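Local coordinates for protein probable amidase (Thermus thermophilus, PDB 2DC0) that belongs to the amidase family and is probably an amidase, built as an alpha/beta fold round a large mixed beta sheet, at residues Tyr282-Arg287 / Val331-Ala336; Leu386-Leu391 / Gln411-Tyr416; Arg46-Ala51 / Gln60-Leu65. One frame throughout, in Å; residues are numbered along the deposited sequence.

Contacts 1 and 2 adjoin, with centres 14 Å apart on the same side of the chain's centre; contact 3 lies on the opposite side. Arg-334 of contact 1 lies against the end of helix 386-390, its CD 3.3 Å from Leu-390 O, while Tyr-282 and Tyr-285 pack on Leu-386. The pair links two outer helices to a short helix that rests on the central sheet. Contact 3 is remote, its centre 45 Å from that of contact 1 and 36 Å from that of contact 2, with nearest atoms about 27 and 22 Å away. Contact 1 lies at the interface with the second subunit, which Tyr-416 of contact 2 also touches; no other chain touches contact 3.

Contact 1 (Tyr282-Arg287 / Val331-Ala336); sequences YEVYTR and VAEREA
Val-284 presents both of its methyl groups to the base of Glu-333, and this apolar meeting carries most of the contact. CG2 of Val-284 lies 3.6 Å from CB of Glu-333, and CG1 of Val-284 reaches the same CB at 4.0 Å. The valine can straddle it because CG1 is anti to the backbone N (chi1 173°) and CG2 lies beside that N. The two side chains cross at about a right angle. From CB onward Glu-333 bends at chi2 and leaves the interface; its OE2 makes a salt bridge to Arg-201 of the second subunit. Arg-334 adds a smaller share: Val-284 CG1 comes within 4.0 Å of Arg-334 N and 4.4 Å of Arg-334 CB, while the guanidinium group turns away to hydrogen-bond with Ser-202 through NH2. With CA atoms of Val-284 and Glu-333 6.6 Å apart, the backbones approach closely at this one point. The total buried surface, 110 Å², fits a local touch. This single-valine contact between helices 281-296 and 324-345 belongs to the helical layer of this alpha/beta fold, where helix 324-345 also meets the second subunit.

Contact 2 (Leu386-Leu391 / Gln411-Tyr416); sequences LPFSLL and QVVGAY
Phe-388 lays one ring face over CG2 of Val-413. CG2 of Val-413 stands 3.8 Å from the centroid of the Phe-388 ring and only 4° off the ring normal, which defines a CH-pi contact centred on the face. The second methyl is placed toward one side of the ring: CG1 of Val-413 lies 3.5 Å from CD1 of Phe-388. This division follows from the valine's first torsion: at chi1 -175° the CG1 branch trails on the far side from the amide nitrogen and CG2 stays next to it. On the opposite face of the ring sits Pro-387, its CB 4.2 Å above the plane of Phe-388, so the ring is held between the preceding residue of its own helix and the strand. Gln-411, two residues before Val-413 on the strand, extends its side chain obliquely past the CD2 side of the ring, the amide plane inclined 74° to it.

A second touch lies farther along, between Leu-391 and Tyr-416. Leu-391 O approaches the edge of the Tyr-416 ring near its plane, 3.4 Å from Tyr-416 CE1. That carbonyl also receives a weak hydrogen bond from Arg-338 of the same chain, while the tyrosine packs on Arg-338 of the second subunit.

Strand 406-413, which carries Gln-411 and Val-413, runs in the central mixed sheet between strands 395-403 and 350-354. Phe-388 also meets Thr-395 and Leu-353 on these neighbours, so that its ring touches residues of three adjacent strands. Leu-386, whose CB is directed away from strand 406-413, packs against helix 281-296, and the short helix thus lies between sheet and outer helix.

Contact 3 (Arg46-Ala51 / Gln60-Leu65); sequences RKEALA and QVRGPL
The Glu-48 carboxylate and the Arg-62 guanidinium stand with their planes 70° apart, and OE2 of Glu-48 comes to the guanidinium obliquely. Their salt bridge is long, 3.3 Å from Glu-48 OE2 to Arg-62 NH1. NH2 of Arg-62 is a little farther from the same oxygen, at 3.6 Å, and only OE2 of the carboxylate takes part, so the steep plane angle and the single oxygen rule out a flat, two-pronged pairing. The side chains arrive from opposite directions: Arg-62 is extended from CG to NE, whereas a chi1 of -177° swings Glu-48 CG to the far side of its amide nitrogen, and a bend at chi2 (62°) then brings OE2 round. Arg-62 sits in the loop that follows helix 42-57 and leads to strand 69-73, and it folds back over that helix, a surface helix-loop-strand connection. Its stronger partner is Glu-55, two helical turns beyond Glu-48, whose OE1 forms a salt bridge with NE; its side chain also touches Leu-52 between them. The guanidinium is thereby shared by two carboxylates on one side of the helix, which would be expected to stabilise its positive charge. Since Arg-62 is exposed and touches a crystal neighbour, its exact pose may partly reflect lattice packing.

Contact 1 (Tyr282-Arg287 / Val331-Ala336)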
loop_
_atom_site.group_PDB
_atom_site.type_symbol
_atom_site.label_atom_id
_atom_site.label_comp_id
_atom_site.label_asym_id
_atom_site.label_seq_id
_atom_site.Cartn_x
_atom_site.Cartn_y
_atom_site.Cartn_z
ATOM N N TYR A 282 0.446 7.593 14.340
ATOM C CA TYR A 282 -0.679 7.539 15.259
ATOM C C TYR A 282 -1.811 8.463 14.780
ATOM O O TYR A 282 -2.963 8.035 14.658
ATOM C CB TYR A 282 -0.220 7.959 16.654
ATOM C CG TYR A 282 -1.331 7.999 17.662
ATOM C CD1 TYR A 282 -1.893 6.823 18.152
ATOM C CD2 TYR A 282 -1.826 9.217 18.128
ATOM C CE1 TYR A 282 -2.916 6.859 19.085
ATOM C CE2 TYR A 282 -2.851 9.265 19.059
ATOM C CZ TYR A 282 -3.389 8.081 19.536
ATOM O OH TYR A 282 -4.387 8.121 20.482
ATOM N N GLU A 283 -1.472 9.722 14.503
ATOM C CA GLU A 283 -2.445 10.715 14.033
ATOM C C GLU A 283 -3.058 10.319 12.687
ATOM O O GLU A 283 -4.266 10.444 12.497
ATOM C CB GLU A 283 -1.791 12.092 13.865
ATOM C CG GLU A 283 -1.047 12.651 15.061
ATOM C CD GLU A 283 -0.232 13.900 14.691
ATOM O OE1 GLU A 283 -0.847 14.937 14.335
ATOM O OE2 GLU A 283 1.022 13.840 14.740
ATOM N N VAL A 284 -2.220 9.860 11.756
ATOM C CA VAL A 284 -2.687 9.452 10.433
ATOM C C VAL A 284 -3.751 8.368 10.562
ATOM O O VAL A 284 -4.839 8.474 9.991
ATOM C CB VAL A 284 -1.523 8.904 9.554
ATOM C CG1 VAL A 284 -2.071 8.333 8.249
ATOM C CG2 VAL A 284 -0.526 10.016 9.248
ATOM N N TYR A 285 -3.424 7.329 11.321
ATOM C CA TYR A 285 -4.334 6.211 11.549
ATOM C C TYR A 285 -5.647 6.698 12.160
ATOM O O TYR A 285 -6.741 6.383 11.681
ATOM C CB TYR A 285 -3.688 5.189 12.498
ATOM C CG TYR A 285 -4.663 4.156 13.010
ATOM C CD1 TYR A 285 -4.977 3.024 12.257
ATOM C CD2 TYR A 285 -5.352 4.361 14.209
ATOM C CE1 TYR A 285 -5.962 2.132 12.683
ATOM C CE2 TYR A 285 -6.336 3.475 14.637
ATOM C CZ TYR A 285 -6.640 2.369 13.868
ATOM O OH TYR A 285 -7.659 1.530 14.251
ATOM N N THR A 286 -5.523 7.462 13.235
ATOM C CA THR A 286 -6.687 7.978 13.937
ATOM C C THR A 286 -7.654 8.753 13.041
ATOM O O THR A 286 -8.852 8.470 13.023
ATOM C CB THR A 286 -6.252 8.860 15.107
ATOM O OG1 THR A 286 -5.470 8.076 16.012
ATOM C CG2 THR A 286 -7.468 9.418 15.849
ATOM N N ARG A 287 -7.135 9.717 12.289
ATOM C CA ARG A 287 -7.989 10.510 11.414
ATOM C C ARG A 287 -8.619 9.676 10.308
ATOM O O ARG A 287 -9.810 9.798 10.031
ATOM C CB ARG A 287 -7.196 11.668 10.802
ATOM C CG ARG A 287 -6.567 12.567 11.845
ATOM C CD ARG A 287 -6.032 13.860 11.248
ATOM N NE ARG A 287 -5.462 14.714 12.289
ATOM C CZ ARG A 287 -5.286 16.028 12.171
ATOM N NH1 ARG A 287 -5.639 16.648 11.052
ATOM N NH2 ARG A 287 -4.763 16.723 13.171
ATOM N N VAL A 331 -5.133 9.823 3.676
ATOM C CA VAL A 331 -4.929 8.817 2.633
ATOM C C VAL A 331 -3.540 8.955 1.993
ATOM O O VAL A 331 -2.867 7.957 1.721
ATOM C CB VAL A 331 -6.017 8.931 1.539
ATOM C CG1 VAL A 331 -5.664 8.057 0.341
ATOM C CG2 VAL A 331 -7.368 8.505 2.116
ATOM N N ALA A 332 -3.116 10.194 1.759
ATOM C CA ALA A 332 -1.813 10.455 1.164
ATOM C C ALA A 332 -0.698 10.159 2.173
ATOM O O ALA A 332 0.347 9.624 1.811
ATOM C CB ALA A 332 -1.728 11.919 0.692
ATOM N N GLU A 333 -0.919 10.520 3.431
ATOM C CA GLU A 333 0.077 10.278 4.465
ATOM C C GLU A 333 0.292 8.781 4.674
ATOM O O GLU A 333 1.402 8.349 4.997
ATOM C CB GLU A 333 -0.335 10.934 5.789
ATOM C CG GLU A 333 -0.295 12.461 5.777
ATOM C CD GLU A 333 1.056 13.015 5.336
ATOM O OE1 GLU A 333 2.096 12.547 5.852
ATOM O OE2 GLU A 333 1.081 13.925 4.476
ATOM N N ARG A 334 -0.761 7.987 4.496
ATOM C CA ARG A 334 -0.630 6.543 4.654
ATOM C C ARG A 334 0.263 5.991 3.556
ATOM O O ARG A 334 1.127 5.163 3.812
ATOM C CB ARG A 334 -1.992 5.835 4.594
ATOM C CG ARG A 334 -1.846 4.323 4.397
ATOM C CD ARG A 334 -3.098 3.535 4.758
ATOM N NE ARG A 334 -4.220 3.760 3.855
ATOM C CZ ARG A 334 -5.405 3.175 3.999
ATOM N NH1 ARG A 334 -5.609 2.334 5.009
ATOM N NH2 ARG A 334 -6.388 3.434 3.145
ATOM N N GLU A 335 0.047 6.444 2.324
ATOM C CA GLU A 335 0.862 5.958 1.220
ATOM C C GLU A 335 2.322 6.351 1.429
ATOM O O GLU A 335 3.228 5.584 1.107
ATOM C CB GLU A 335 0.333 6.495 -0.117
ATOM C CG GLU A 335 -1.039 5.905 -0.502
ATOM C CD GLU A 335 -1.095 4.392 -0.296
ATOM O OE1 GLU A 335 -0.239 3.673 -0.873
ATOM O OE2 GLU A 335 -1.993 3.919 0.445
ATOM N N ALA A 336 2.549 7.534 1.988
ATOM C CA ALA A 336 3.908 8.003 2.241
ATOM C C ALA A 336 4.667 7.106 3.227
ATOM O O ALA A 336 5.892 7.056 3.198
ATOM C CB ALA A 336 3.874 9.441 2.762
#

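Contact 2 (Leu386-Leu391 / Gln411-Tyr416)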
loop_
_atom_site.group_PDB
_atom_site.type_symbol
_atom_site.label_atom_id
_atom_site.label_comp_id
_atom_site.label_asym_id
_atom_site.label_seq_id
_atom_site.Cartn_x
_atom_site.Cartn_y
_atom_site.Cartn_z
ATOM N N LEU A 386 -1.141 -0.551 15.427
ATOM C CA LEU A 386 -1.756 0.126 14.291
ATOM C C LEU A 386 -1.000 0.251 12.961
ATOM O O LEU A 386 -1.619 0.235 11.902
ATOM C CB LEU A 386 -2.265 1.510 14.741
ATOM C CG LEU A 386 -1.283 2.632 15.117
ATOM C CD1 LEU A 386 -0.721 3.258 13.852
ATOM C CD2 LEU A 386 -2.030 3.703 15.937
ATOM N N PRO A 387 0.339 0.358 12.985
ATOM C CA PRO A 387 1.053 0.490 11.707
ATOM C C PRO A 387 0.841 -0.666 10.735
ATOM O O PRO A 387 0.676 -0.461 9.534
ATOM C CB PRO A 387 2.521 0.590 12.134
ATOM C CG PRO A 387 2.444 1.153 13.529
ATOM C CD PRO A 387 1.288 0.378 14.112
ATOM N N PHE A 388 0.828 -1.881 11.266
ATOM C CA PHE A 388 0.705 -3.073 10.443
ATOM C C PHE A 388 -0.692 -3.338 9.886
ATOM O O PHE A 388 -0.832 -3.937 8.816
ATOM C CB PHE A 388 1.268 -4.237 11.254
ATOM C CG PHE A 388 2.552 -3.875 11.945
ATOM C CD1 PHE A 388 3.682 -3.546 11.193
ATOM C CD2 PHE A 388 2.600 -3.718 13.326
ATOM C CE1 PHE A 388 4.834 -3.056 11.804
ATOM C CE2 PHE A 388 3.748 -3.226 13.951
ATOM C CZ PHE A 388 4.868 -2.892 13.189
ATOM N N SER A 389 -1.719 -2.885 10.597
ATOM C CA SER A 389 -3.083 -3.038 10.117
ATOM C C SER A 389 -3.323 -1.868 9.156
ATOM O O SER A 389 -3.952 -2.026 8.108
ATOM C CB SER A 389 -4.081 -2.996 11.279
ATOM O OG SER A 389 -3.795 -1.928 12.160
ATOM N N LEU A 390 -2.801 -0.697 9.511
ATOM C CA LEU A 390 -2.935 0.489 8.669
ATOM C C LEU A 390 -2.411 0.190 7.267
ATOM O O LEU A 390 -3.030 0.569 6.272
ATOM C CB LEU A 390 -2.137 1.666 9.251
ATOM C CG LEU A 390 -2.132 2.948 8.397
ATOM C CD1 LEU A 390 -3.527 3.566 8.372
ATOM C CD2 LEU A 390 -1.124 3.942 8.961
ATOM N N LEU A 391 -1.274 -0.498 7.199
ATOM C CA LEU A 391 -0.638 -0.827 5.925
ATOM C C LEU A 391 -0.989 -2.205 5.352
ATOM O O LEU A 391 -0.499 -2.576 4.289
ATOM C CB LEU A 391 0.884 -0.663 6.055
ATOM C CG LEU A 391 1.312 0.781 6.380
ATOM C CD1 LEU A 391 2.824 0.867 6.605
ATOM C CD2 LEU A 391 0.904 1.688 5.216
ATOM N N GLN A 411 4.664 -9.628 18.574
ATOM C CA GLN A 411 4.208 -9.459 17.201
ATOM C C GLN A 411 5.270 -9.939 16.227
ATOM O O GLN A 411 6.451 -9.655 16.401
ATOM C CB GLN A 411 3.914 -7.990 16.894
ATOM C CG GLN A 411 2.629 -7.451 17.478
ATOM C CD GLN A 411 2.344 -6.044 16.984
ATOM O OE1 GLN A 411 2.983 -5.084 17.414
ATOM N NE2 GLN A 411 1.400 -5.919 16.060
ATOM N N VAL A 412 4.829 -10.681 15.216
ATOM C CA VAL A 412 5.693 -11.180 14.160
ATOM C C VAL A 412 5.090 -10.539 12.913
ATOM O O VAL A 412 3.972 -10.870 12.528
ATOM C CB VAL A 412 5.622 -12.720 14.032
ATOM C CG1 VAL A 412 6.577 -13.192 12.934
ATOM C CG2 VAL A 412 5.985 -13.381 15.373
ATOM N N VAL A 413 5.826 -9.612 12.306
ATOM C CA VAL A 413 5.361 -8.869 11.132
ATOM C C VAL A 413 6.042 -9.278 9.832
ATOM O O VAL A 413 7.268 -9.246 9.738
ATOM C CB VAL A 413 5.608 -7.353 11.329
ATOM C CG1 VAL A 413 5.012 -6.564 10.172
ATOM C CG2 VAL A 413 5.023 -6.896 12.663
ATOM N N GLY A 414 5.255 -9.638 8.820
ATOM C CA GLY A 414 5.833 -10.040 7.542
ATOM C C GLY A 414 5.464 -9.107 6.400
ATOM O O GLY A 414 4.686 -8.168 6.585
ATOM N N ALA A 415 6.028 -9.360 5.222
ATOM C CA ALA A 415 5.746 -8.554 4.043
ATOM C C ALA A 415 4.329 -8.845 3.569
ATOM O O ALA A 415 3.767 -9.893 3.875
ATOM C CB ALA A 415 6.747 -8.880 2.922
ATOM N N TYR A 416 3.768 -7.908 2.812
ATOM C CA TYR A 416 2.420 -8.027 2.282
ATOM C C TYR A 416 2.287 -9.356 1.532
ATOM O O TYR A 416 3.141 -9.704 0.717
ATOM C CB TYR A 416 2.151 -6.848 1.342
ATOM C CG TYR A 416 0.701 -6.422 1.261
ATOM C CD1 TYR A 416 0.260 -5.242 1.860
ATOM C CD2 TYR A 416 -0.229 -7.197 0.581
ATOM C CE1 TYR A 416 -1.081 -4.846 1.778
ATOM C CE2 TYR A 416 -1.565 -6.814 0.494
ATOM C CZ TYR A 416 -1.980 -5.641 1.093
ATOM O OH TYR A 416 -3.298 -5.277 0.995
#

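Contact 3 (Arg46-Ala51 / Gln60-Leu65)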
loop_
_atom_site.group_PDB
_atom_site.type_symbol
_atom_site.label_atom_id
_atom_site.label_comp_id
_atom_site.label_asym_id
_atom_site.label_seq_id
_atom_site.Cartn_x
_atom_site.Cartn_y
_atom_site.Cartn_z
ATOM N N ARG A 46 -27.266 -27.181 21.073
ATOM C CA ARG A 46 -27.320 -28.614 21.336
ATOM C C ARG A 46 -28.017 -29.342 20.183
ATOM O O ARG A 46 -27.583 -30.416 19.769
ATOM C CB ARG A 46 -28.031 -28.888 22.667
ATOM C CG ARG A 46 -27.165 -28.595 23.894
ATOM C CD ARG A 46 -27.779 -29.183 25.164
ATOM N NE ARG A 46 -26.857 -29.177 26.306
ATOM C CZ ARG A 46 -26.947 -28.352 27.348
ATOM N NH1 ARG A 46 -27.916 -27.453 27.407
ATOM N NH2 ARG A 46 -26.076 -28.433 28.344
ATOM N N LYS A 47 -29.081 -28.745 19.653
ATOM C CA LYS A 47 -29.804 -29.346 18.540
ATOM C C LYS A 47 -28.863 -29.571 17.349
ATOM O O LYS A 47 -28.871 -30.639 16.726
ATOM C CB LYS A 47 -30.971 -28.448 18.128
ATOM C CG LYS A 47 -31.786 -28.972 16.954
ATOM C CD LYS A 47 -32.960 -28.053 16.635
ATOM C CE LYS A 47 -33.706 -28.544 15.405
ATOM N NZ LYS A 47 -34.814 -27.638 15.003
ATOM N N GLU A 48 -28.053 -28.562 17.035
ATOM C CA GLU A 48 -27.099 -28.658 15.930
ATOM C C GLU A 48 -26.010 -29.673 16.285
ATOM O O GLU A 48 -25.574 -30.457 15.440
ATOM C CB GLU A 48 -26.471 -27.283 15.660
ATOM C CG GLU A 48 -25.511 -27.223 14.474
ATOM C CD GLU A 48 -26.179 -27.557 13.151
ATOM O OE1 GLU A 48 -27.247 -26.977 12.854
ATOM O OE2 GLU A 48 -25.632 -28.396 12.403
ATOM N N ALA A 49 -25.580 -29.658 17.543
ATOM C CA ALA A 49 -24.556 -30.583 18.008
ATOM C C ALA A 49 -24.999 -32.030 17.782
ATOM O O ALA A 49 -24.203 -32.872 17.368
ATOM C CB ALA A 49 -24.264 -30.346 19.486
ATOM N N LEU A 50 -26.271 -32.311 18.055
ATOM C CA LEU A 50 -26.823 -33.655 17.880
ATOM C C LEU A 50 -26.751 -34.085 16.418
ATOM O O LEU A 50 -26.346 -35.209 16.108
ATOM C CB LEU A 50 -28.279 -33.697 18.358
ATOM C CG LEU A 50 -28.509 -33.493 19.861
ATOM C CD1 LEU A 50 -30.006 -33.402 20.150
ATOM C CD2 LEU A 50 -27.886 -34.648 20.637
ATOM N N ALA A 51 -27.144 -33.182 15.525
ATOM C CA ALA A 51 -27.120 -33.451 14.095
ATOM C C ALA A 51 -25.707 -33.756 13.612
ATOM O O ALA A 51 -25.490 -34.702 12.850
ATOM C CB ALA A 51 -27.688 -32.251 13.329
ATOM N N GLN A 60 -20.585 -38.987 7.514
ATOM C CA GLN A 60 -20.990 -37.843 6.702
ATOM C C GLN A 60 -20.332 -36.568 7.234
ATOM O O GLN A 60 -20.929 -35.821 8.009
ATOM C CB GLN A 60 -22.513 -37.695 6.717
ATOM C CG GLN A 60 -23.269 -38.866 6.089
ATOM C CD GLN A 60 -23.045 -38.973 4.586
ATOM O OE1 GLN A 60 -21.930 -39.234 4.126
ATOM N NE2 GLN A 60 -24.108 -38.762 3.811
ATOM N N VAL A 61 -19.096 -36.328 6.808
ATOM C CA VAL A 61 -18.332 -35.160 7.236
ATOM C C VAL A 61 -18.585 -33.949 6.346
ATOM O O VAL A 61 -18.290 -33.978 5.154
ATOM C CB VAL A 61 -16.827 -35.473 7.226
ATOM C CG1 VAL A 61 -16.034 -34.262 7.693
ATOM C CG2 VAL A 61 -16.552 -36.669 8.116
ATOM N N ARG A 62 -19.121 -32.883 6.933
ATOM C CA ARG A 62 -19.420 -31.666 6.187
ATOM C C ARG A 62 -18.162 -30.955 5.709
ATOM O O ARG A 62 -18.131 -30.416 4.605
ATOM C CB ARG A 62 -20.250 -30.701 7.037
ATOM C CG ARG A 62 -21.609 -31.243 7.453
ATOM C CD ARG A 62 -22.472 -30.166 8.112
ATOM N NE ARG A 62 -23.764 -30.701 8.542
ATOM C CZ ARG A 62 -24.729 -29.976 9.102
ATOM N NH1 ARG A 62 -24.559 -28.673 9.302
ATOM N NH2 ARG A 62 -25.863 -30.552 9.470
ATOM N N GLY A 63 -17.127 -30.953 6.540
ATOM C CA GLY A 63 -15.890 -30.291 6.169
ATOM C C GLY A 63 -14.809 -30.465 7.220
ATOM O O GLY A 63 -14.968 -31.263 8.140
ATOM N N PRO A 64 -13.697 -29.723 7.116
ATOM C CA PRO A 64 -12.588 -29.814 8.071
ATOM C C PRO A 64 -12.888 -29.355 9.494
ATOM O O PRO A 64 -12.173 -29.717 10.423
ATOM C CB PRO A 64 -11.492 -28.981 7.407
ATOM C CG PRO A 64 -12.279 -27.938 6.662
ATOM C CD PRO A 64 -13.390 -28.757 6.044
ATOM N N LEU A 65 -13.947 -28.571 9.668
ATOM C CA LEU A 65 -14.315 -28.077 10.992
ATOM C C LEU A 65 -15.541 -28.792 11.556
ATOM O O LEU A 65 -16.089 -28.379 12.576
ATOM C CB LEU A 65 -14.598 -26.574 10.927
ATOM C CG LEU A 65 -13.423 -25.695 10.481
ATOM C CD1 LEU A 65 -13.834 -24.229 10.497
ATOM C CD2 LEU A 65 -12.238 -25.929 11.414
#